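Local coordinates for bifunctional thiamine biosynthesis protein ThiDN (Methanocaldococcus jannaschii DSM 2661, PDB 2PHP) that probably condenses a thiazole phosphate with hydroxymethylpyrimidine diphosphate to thiamine phosphate through this C-terminal ThiN domain, and probably also phosphorylates hydroxymethylpyrimidine and its phosphate through another domain, at residues 29-34 and 96-101; 116-121 and 146-151. All blocks are in the same frame, centred on the assembly; numbering follows the deposited sequence.

Contact 1 (29-34 and 96-101)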
ATOM      1  N   LEU B  29      -5.398  -6.099  19.125  1.00 31.08           N
ATOM      2  CA  LEU B  29      -5.187  -5.137  20.199  1.00 29.97           C
ATOM      3  C   LEU B  29      -4.720  -3.778  19.646  1.00 29.04           C
ATOM      4  O   LEU B  29      -3.707  -3.222  20.080  1.00 28.21           O
ATOM      5  CB  LEU B  29      -4.174  -5.710  21.197  1.00 27.85           C
ATOM      6  CG  LEU B  29      -4.674  -6.859  22.094  1.00 30.83           C
ATOM      7  CD1 LEU B  29      -3.534  -7.402  22.963  1.00 29.52           C
ATOM      8  CD2 LEU B  29      -5.799  -6.365  22.973  1.00 29.65           C
ATOM      9  N   ILE B  30      -5.482  -3.256  18.687  1.00 27.84           N
ATOM     10  CA  ILE B  30      -5.173  -1.972  18.052  1.00 27.37           C
ATOM     11  C   ILE B  30      -6.006  -0.830  18.622  1.00 25.94           C
ATOM     12  O   ILE B  30      -7.240  -0.843  18.544  1.00 27.73           O
ATOM     13  CB  ILE B  30      -5.421  -2.028  16.523  1.00 27.67           C
ATOM     14  CG1 ILE B  30      -4.578  -3.150  15.910  1.00 26.84           C
ATOM     15  CG2 ILE B  30      -5.061  -0.674  15.875  1.00 25.62           C
ATOM     16  CD1 ILE B  30      -4.980  -3.521  14.511  1.00 29.55           C
ATOM     17  N   PRO B  31      -5.341   0.181  19.197  1.00 25.07           N
ATOM     18  CA  PRO B  31      -6.066   1.321  19.766  1.00 26.85           C
ATOM     19  C   PRO B  31      -6.648   2.192  18.655  1.00 29.21           C
ATOM     20  O   PRO B  31      -6.285   2.040  17.487  1.00 27.07           O
ATOM     21  CB  PRO B  31      -4.994   2.049  20.563  1.00 24.97           C
ATOM     22  CG  PRO B  31      -3.771   1.825  19.732  1.00 25.86           C
ATOM     23  CD  PRO B  31      -3.883   0.361  19.327  1.00 24.17           C
ATOM     24  N   GLU B  32      -7.546   3.100  19.022  1.00 29.82           N
ATOM     25  CA  GLU B  32      -8.170   3.985  18.051  1.00 32.20           C
ATOM     26  C   GLU B  32      -7.163   4.891  17.373  1.00 30.04           C
ATOM     27  O   GLU B  32      -7.358   5.286  16.226  1.00 30.91           O
ATOM     28  CB  GLU B  32      -9.267   4.826  18.710  1.00 32.58           C
ATOM     29  CG  GLU B  32     -10.520   4.035  18.973  1.00 40.80           C
ATOM     30  CD  GLU B  32     -10.976   3.293  17.729  1.00 47.37           C
ATOM     31  OE1 GLU B  32     -11.286   3.966  16.720  1.00 50.30           O
ATOM     32  OE2 GLU B  32     -11.013   2.038  17.754  1.00 49.52           O
ATOM     33  N   VAL B  33      -6.086   5.224  18.076  1.00 28.23           N
ATOM     34  CA  VAL B  33      -5.071   6.087  17.488  1.00 28.49           C
ATOM     35  C   VAL B  33      -4.036   5.284  16.704  1.00 28.18           C
ATOM     36  O   VAL B  33      -3.083   5.848  16.158  1.00 27.50           O
ATOM     37  CB  VAL B  33      -4.357   6.934  18.555  1.00 28.13           C
ATOM     38  CG1 VAL B  33      -5.352   7.874  19.193  1.00 28.97           C
ATOM     39  CG2 VAL B  33      -3.698   6.035  19.600  1.00 29.68           C
ATOM     40  N   GLY B  34      -4.240   3.969  16.641  1.00 25.26           N
ATOM     41  CA  GLY B  34      -3.320   3.109  15.920  1.00 24.65           C
ATOM     42  C   GLY B  34      -2.084   2.792  16.740  1.00 24.25           C
ATOM     43  O   GLY B  34      -1.771   3.493  17.697  1.00 23.58           O
ATOM     44  N   CYS B  96       9.828  -0.336  22.080  1.00 27.58           N
ATOM     45  CA  CYS B  96       8.493  -0.176  22.641  1.00 28.05           C
ATOM     46  C   CYS B  96       7.404  -0.169  21.568  1.00 27.37           C
ATOM     47  O   CYS B  96       7.608   0.311  20.449  1.00 25.85           O
ATOM     48  CB  CYS B  96       8.425   1.127  23.442  1.00 27.95           C
ATOM     49  SG  CYS B  96       6.783   1.550  24.094  1.00 33.28           S
HETATM   50  N   MSE B  97       6.247  -0.716  21.928  1.00 28.08           N
HETATM   51  CA  MSE B  97       5.090  -0.759  21.038  1.00 28.91           C
HETATM   52  C   MSE B  97       3.848  -0.471  21.868  1.00 28.34           C
HETATM   53  O   MSE B  97       3.684  -1.048  22.944  1.00 29.75           O
HETATM   54  CB  MSE B  97       4.945  -2.138  20.398  1.00 29.06           C
HETATM   55  CG  MSE B  97       3.660  -2.283  19.606  1.00 34.03           C
HETATM   56 SE   MSE B  97       3.553  -3.962  18.672  1.00 43.85          SE
HETATM   57  CE  MSE B  97       2.011  -3.626  17.550  1.00 36.37           C
ATOM     58  N   ASN B  98       2.980   0.416  21.389  1.00 26.14           N
ATOM     59  CA  ASN B  98       1.762   0.714  22.131  1.00 27.21           C
ATOM     60  C   ASN B  98       0.622  -0.132  21.584  1.00 28.98           C
ATOM     61  O   ASN B  98       0.490  -0.281  20.372  1.00 30.02           O
ATOM     62  CB  ASN B  98       1.409   2.202  22.049  1.00 27.38           C
ATOM     63  CG  ASN B  98       1.076   2.658  20.635  1.00 28.44           C
ATOM     64  OD1 ASN B  98       1.928   2.637  19.744  1.00 26.55           O
ATOM     65  ND2 ASN B  98      -0.173   3.074  20.426  1.00 27.12           N
ATOM     66  N   ILE B  99      -0.179  -0.707  22.483  1.00 28.83           N
ATOM     67  CA  ILE B  99      -1.315  -1.534  22.086  1.00 27.36           C
ATOM     68  C   ILE B  99      -2.567  -1.138  22.862  1.00 27.61           C
ATOM     69  O   ILE B  99      -2.490  -0.424  23.869  1.00 26.56           O
ATOM     70  CB  ILE B  99      -1.037  -3.038  22.307  1.00 29.11           C
ATOM     71  CG1 ILE B  99      -0.944  -3.347  23.801  1.00 27.20           C
ATOM     72  CG2 ILE B  99       0.262  -3.433  21.611  1.00 27.49           C
ATOM     73  CD1 ILE B  99      -0.696  -4.823  24.085  1.00 30.51           C
ATOM     74  N   LYS B 100      -3.716  -1.589  22.381  1.00 26.83           N
ATOM     75  CA  LYS B 100      -4.978  -1.255  23.013  1.00 29.32           C
ATOM     76  C   LYS B 100      -5.039  -1.690  24.480  1.00 29.22           C
ATOM     77  O   LYS B 100      -4.545  -2.756  24.862  1.00 27.23           O
ATOM     78  CB  LYS B 100      -6.120  -1.877  22.221  1.00 30.74           C
ATOM     79  CG  LYS B 100      -7.498  -1.529  22.726  1.00 35.26           C
ATOM     80  CD  LYS B 100      -8.547  -2.358  22.005  1.00 38.49           C
ATOM     81  CE  LYS B 100      -9.953  -1.923  22.388  1.00 38.51           C
ATOM     82  NZ  LYS B 100     -10.951  -2.793  21.717  1.00 43.02           N
ATOM     83  N   TYR B 101      -5.646  -0.842  25.300  1.00 30.87           N
ATOM     84  CA  TYR B 101      -5.781  -1.098  26.726  1.00 33.16           C
ATOM     85  C   TYR B 101      -7.055  -1.857  27.081  1.00 33.00           C
ATOM     86  O   TYR B 101      -8.066  -1.731  26.403  1.00 31.01           O
ATOM     87  CB  TYR B 101      -5.777   0.228  27.481  1.00 34.54           C
ATOM     88  CG  TYR B 101      -6.213   0.101  28.922  1.00 39.74           C
ATOM     89  CD1 TYR B 101      -5.307  -0.278  29.917  1.00 41.48           C
ATOM     90  CD2 TYR B 101      -7.530   0.369  29.297  1.00 40.76           C
ATOM     91  CE1 TYR B 101      -5.700  -0.379  31.246  1.00 43.41           C
ATOM     92  CE2 TYR B 101      -7.935   0.271  30.622  1.00 42.74           C
ATOM     93  CZ  TYR B 101      -7.015  -0.099  31.593  1.00 45.25           C
ATOM     94  OH  TYR B 101      -7.400  -0.164  32.916  1.00 46.70           O
TER

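Contact 2 (116-121 and 146-151)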
ATOM      1  N   SER B 116       3.531  -1.715  35.563  1.00 37.00           N
ATOM      2  CA  SER B 116       3.569  -0.477  36.316  1.00 37.12           C
ATOM      3  C   SER B 116       2.717   0.524  35.543  1.00 37.73           C
ATOM      4  O   SER B 116       2.307   0.252  34.414  1.00 38.07           O
ATOM      5  CB  SER B 116       5.006   0.025  36.458  1.00 36.19           C
ATOM      6  OG  SER B 116       5.053   1.171  37.288  1.00 36.65           O
ATOM      7  N   SER B 117       2.453   1.681  36.134  1.00 37.75           N
ATOM      8  CA  SER B 117       1.617   2.668  35.466  1.00 38.97           C
ATOM      9  C   SER B 117       1.793   4.093  35.986  1.00 38.77           C
ATOM     10  O   SER B 117       2.641   4.361  36.836  1.00 38.68           O
ATOM     11  CB  SER B 117       0.157   2.249  35.611  1.00 38.50           C
ATOM     12  OG  SER B 117      -0.175   2.108  36.981  1.00 39.47           O
ATOM     13  N   PHE B 118       0.984   5.000  35.447  1.00 39.10           N
ATOM     14  CA  PHE B 118       0.983   6.406  35.840  1.00 39.94           C
ATOM     15  C   PHE B 118      -0.419   6.964  35.602  1.00 40.66           C
ATOM     16  O   PHE B 118      -1.201   6.390  34.837  1.00 40.40           O
ATOM     17  CB  PHE B 118       2.031   7.205  35.044  1.00 39.39           C
ATOM     18  CG  PHE B 118       1.715   7.347  33.584  1.00 39.90           C
ATOM     19  CD1 PHE B 118       0.865   8.354  33.132  1.00 40.51           C
ATOM     20  CD2 PHE B 118       2.261   6.468  32.657  1.00 38.96           C
ATOM     21  CE1 PHE B 118       0.566   8.482  31.771  1.00 39.84           C
ATOM     22  CE2 PHE B 118       1.969   6.586  31.301  1.00 38.66           C
ATOM     23  CZ  PHE B 118       1.119   7.595  30.857  1.00 39.32           C
ATOM     24  N   ASP B 119      -0.723   8.081  36.256  1.00 41.43           N
ATOM     25  CA  ASP B 119      -2.038   8.712  36.164  1.00 43.02           C
ATOM     26  C   ASP B 119      -1.967  10.072  35.488  1.00 42.16           C
ATOM     27  O   ASP B 119      -1.372  11.003  36.030  1.00 42.37           O
ATOM     28  CB  ASP B 119      -2.618   8.890  37.572  1.00 45.66           C
ATOM     29  CG  ASP B 119      -4.072   9.345  37.559  1.00 47.42           C
ATOM     30  OD1 ASP B 119      -4.470  10.082  36.633  1.00 48.37           O
ATOM     31  OD2 ASP B 119      -4.818   8.970  38.487  1.00 49.65           O
ATOM     32  N   ARG B 120      -2.595  10.194  34.322  1.00 41.62           N
ATOM     33  CA  ARG B 120      -2.583  11.455  33.585  1.00 43.22           C
ATOM     34  C   ARG B 120      -3.078  12.629  34.431  1.00 44.25           C
ATOM     35  O   ARG B 120      -2.657  13.764  34.222  1.00 44.03           O
ATOM     36  CB  ARG B 120      -3.414  11.337  32.295  1.00 41.67           C
ATOM     37  CG  ARG B 120      -2.700  10.573  31.162  1.00 41.73           C
ATOM     38  CD  ARG B 120      -3.638  10.284  29.989  1.00 39.22           C
ATOM     39  NE  ARG B 120      -2.997   9.521  28.917  1.00 37.14           N
ATOM     40  CZ  ARG B 120      -2.175  10.039  28.005  1.00 34.75           C
ATOM     41  NH1 ARG B 120      -1.887  11.331  28.017  1.00 31.58           N
ATOM     42  NH2 ARG B 120      -1.629   9.257  27.083  1.00 34.17           N
ATOM     43  N   LYS B 121      -3.954  12.357  35.397  1.00 45.38           N
ATOM     44  CA  LYS B 121      -4.468  13.423  36.255  1.00 47.67           C
ATOM     45  C   LYS B 121      -3.399  13.970  37.209  1.00 48.63           C
ATOM     46  O   LYS B 121      -3.500  15.106  37.665  1.00 49.31           O
ATOM     47  CB  LYS B 121      -5.651  12.934  37.084  1.00 47.86           C
ATOM     48  CG  LYS B 121      -6.833  12.444  36.292  1.00 49.11           C
ATOM     49  CD  LYS B 121      -7.984  12.085  37.217  1.00 52.07           C
ATOM     50  CE  LYS B 121      -7.672  10.912  38.157  1.00 53.74           C
ATOM     51  NZ  LYS B 121      -6.562  11.143  39.131  1.00 53.66           N
ATOM     52  N   ASP B 146       7.818  -4.668  32.077  1.00 34.42           N
ATOM     53  CA  ASP B 146       7.480  -5.188  30.759  1.00 34.75           C
ATOM     54  C   ASP B 146       6.358  -4.329  30.192  1.00 34.50           C
ATOM     55  O   ASP B 146       6.234  -4.160  28.981  1.00 34.97           O
ATOM     56  CB  ASP B 146       6.961  -6.619  30.858  1.00 35.19           C
ATOM     57  CG  ASP B 146       8.007  -7.587  31.356  1.00 37.51           C
ATOM     58  OD1 ASP B 146       8.998  -7.811  30.634  1.00 36.33           O
ATOM     59  OD2 ASP B 146       7.829  -8.121  32.468  1.00 38.82           O
ATOM     60  N   ILE B 147       5.544  -3.786  31.091  1.00 33.36           N
ATOM     61  CA  ILE B 147       4.392  -2.998  30.692  1.00 31.55           C
ATOM     62  C   ILE B 147       4.187  -1.727  31.500  1.00 32.26           C
ATOM     63  O   ILE B 147       4.331  -1.715  32.726  1.00 32.20           O
ATOM     64  CB  ILE B 147       3.105  -3.848  30.816  1.00 31.92           C
ATOM     65  CG1 ILE B 147       3.208  -5.082  29.917  1.00 33.08           C
ATOM     66  CG2 ILE B 147       1.892  -3.013  30.487  1.00 29.78           C
ATOM     67  CD1 ILE B 147       2.060  -6.062  30.074  1.00 36.96           C
ATOM     68  N   ILE B 148       3.853  -0.659  30.785  1.00 29.63           N
ATOM     69  CA  ILE B 148       3.552   0.622  31.383  1.00 29.91           C
ATOM     70  C   ILE B 148       2.219   0.993  30.742  1.00 31.39           C
ATOM     71  O   ILE B 148       2.122   1.153  29.523  1.00 30.60           O
ATOM     72  CB  ILE B 148       4.606   1.696  31.040  1.00 30.67           C
ATOM     73  CG1 ILE B 148       5.938   1.358  31.718  1.00 30.03           C
ATOM     74  CG2 ILE B 148       4.133   3.058  31.520  1.00 30.37           C
ATOM     75  CD1 ILE B 148       7.001   2.401  31.518  1.00 32.53           C
ATOM     76  N   TYR B 149       1.181   1.094  31.558  1.00 32.20           N
ATOM     77  CA  TYR B 149      -0.131   1.429  31.038  1.00 32.31           C
ATOM     78  C   TYR B 149      -0.670   2.614  31.806  1.00 32.13           C
ATOM     79  O   TYR B 149      -0.096   3.020  32.806  1.00 33.01           O
ATOM     80  CB  TYR B 149      -1.071   0.227  31.193  1.00 34.54           C
ATOM     81  CG  TYR B 149      -1.616   0.015  32.596  1.00 36.69           C
ATOM     82  CD1 TYR B 149      -2.725   0.732  33.053  1.00 38.37           C
ATOM     83  CD2 TYR B 149      -1.031  -0.909  33.465  1.00 38.51           C
ATOM     84  CE1 TYR B 149      -3.240   0.532  34.335  1.00 37.93           C
ATOM     85  CE2 TYR B 149      -1.539  -1.116  34.750  1.00 37.37           C
ATOM     86  CZ  TYR B 149      -2.643  -0.393  35.178  1.00 39.48           C
ATOM     87  OH  TYR B 149      -3.147  -0.596  36.444  1.00 38.88           O
ATOM     88  N   ASP B 150      -1.758   3.182  31.310  1.00 31.76           N
ATOM     89  CA  ASP B 150      -2.415   4.288  31.983  1.00 32.74           C
ATOM     90  C   ASP B 150      -3.881   4.196  31.583  1.00 34.38           C
ATOM     91  O   ASP B 150      -4.205   3.732  30.483  1.00 34.20           O
ATOM     92  CB  ASP B 150      -1.788   5.640  31.606  1.00 32.61           C
ATOM     93  CG  ASP B 150      -2.257   6.162  30.257  1.00 34.38           C
ATOM     94  OD1 ASP B 150      -1.862   5.593  29.220  1.00 34.74           O
ATOM     95  OD2 ASP B 150      -3.024   7.147  30.249  1.00 32.16           O
ATOM     96  N   ARG B 151      -4.770   4.612  32.479  1.00 34.66           N
ATOM     97  CA  ARG B 151      -6.198   4.514  32.225  1.00 36.04           C
ATOM     98  C   ARG B 151      -6.805   5.618  31.361  1.00 36.08           C
ATOM     99  O   ARG B 151      -8.032   5.723  31.241  1.00 34.95           O
ATOM    100  CB  ARG B 151      -6.942   4.384  33.560  1.00 39.00           C
ATOM    101  CG  ARG B 151      -6.544   3.127  34.336  1.00 44.27           C
ATOM    102  CD  ARG B 151      -7.623   2.658  35.325  1.00 51.13           C
ATOM    103  NE  ARG B 151      -7.312   2.979  36.722  1.00 56.17           N
ATOM    104  CZ  ARG B 151      -7.486   4.176  37.283  1.00 59.98           C
ATOM    105  NH1 ARG B 151      -7.975   5.189  36.572  1.00 61.85           N
ATOM    106  NH2 ARG B 151      -7.172   4.365  38.563  1.00 60.87           N
TER
HETATM  107  O   HOH W   1      -3.703   5.551  34.826  1.00 33.90           O
HETATM  108  O   HOH W   2      -3.003   6.837  27.037  1.00 27.50           O

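Contact 1 (29-34 and 96-101)
The loop between helix 8-22 and strand 37-40 packs here on the end of a central strand of the ThiN domain sheet. Two hydrogen bonds join Leu29-Gly34 to Asn98-Lys100. Lys100 N points straight at Leu29 O (2.8 Å, 180° at the hydrogen), but it sits well above the carbonyl plane. Further along, Asn98 ND2 reaches Gly34 O at 3.2 Å, with the oxygen close to the amide plane. The Asn98 CG lies between its backbone N and carbonyl carbon (chi1 64°), which turns the amide toward the loop. The Pro31 ring lies between the two bonds. Its CD is 3.6 Å from Lys100 N and its CG 3.9 Å from Asn98 ND2. Pro31 also starts a type I turn that closes with Gly34 N on Pro31 O. At the other end, methyl CD1 of Leu29 meets methyl CD1 of Ile99 at 4.0 Å. Leu29 also touches helix 167-185, and Ile99 touches Ile160 of strand 159-164. Lys100 CB packs against the Leu29 carbonyl, and the extended chain then leads its amine away. The loop thus offers two carbonyl oxygens, one to a backbone N-H and one to a side-chain amide. That buried Asn98 amide holds the turn at Gly34 through ND2 and the following chain, at Asn36 N, through OD1.

Contact 2 (116-121 and 146-151)
Backbone hydrogen bonds pair Ser116-Ser117 with Ile147-Tyr149 as parallel strands of one beta-alpha-beta unit. Ser116 N donates to Ile147 O (2.9 Å), and Ser116 O accepts from Tyr149 N. The same oxygen takes a CA-H contact from Ile148. The third bond, Phe118 N to Tyr149 O, is weak. Beyond it a water continues the link, donating to Phe118 O and accepting from Arg151 N.

Two CH-pi contacts follow, each with a CB over a ring face. Ser117 CB stands 3.8 Å from the centroid of the Tyr149 ring, only 7° off its normal. Asp150 CB lies over the Phe118 ring at 3.7 Å from the centroid, offset toward the rim. These two side chains run side by side, with ring and carboxylate planes 5° apart. Phe118 CG sits between its backbone N and carbonyl carbon, which brings the ring face against Asp150. At the ring edge, Phe118 CD2 touches Ile148 CG2 at 4.1 Å.

The charged part is a salt bridge from Arg120 NE to Asp150 OD2 (2.7 Å). As a hydrogen bond it is weak, bent to 130° at the hydrogen. A second water accepts from Arg120 NH2 at the guanidinium edge and donates to Asp150 OD1. Asp150 also pairs with Arg161 and accepts from Gly152 N, so its negative charge is probably well stabilised. Within 116-121, Asp119 OD1 accepts from Lys121 N (2.6 Å), an Asx turn.

Helix 129-141, which links the two strands, packs on Phe118 and Ile148, and Ser116 OG is hydrogen-bonded to Ala137 O of the same helix. Strand 159-164 flanks strand 147-150 on its other edge, and helix 103-109 meets Ile147 and Tyr149.

From the N terminus, the chain leaves helix 8-22 and enters loop 29-34. Strands 37-40 to 71-73 and helix 77-87 follow before strand 95-100 returns to close contact 1. Helix 103-109 then leads to strand 115-117, and helix 129-141 carries the chain across to strand 147-150, closing contact 2. The two closures come in series, neither nested nor crossed. Their centres are about 14 Å apart, and both reach the same mixed sheet, where strand 159-164 runs between strands 95-100 and 147-150. Tyr101 joins them directly: its CE1 packs 3.7 Å from Tyr149 CD1. Contact 1 anchors a loop at a central strand; contact 2 attaches strand 115-117, outermost in this chain's sheet.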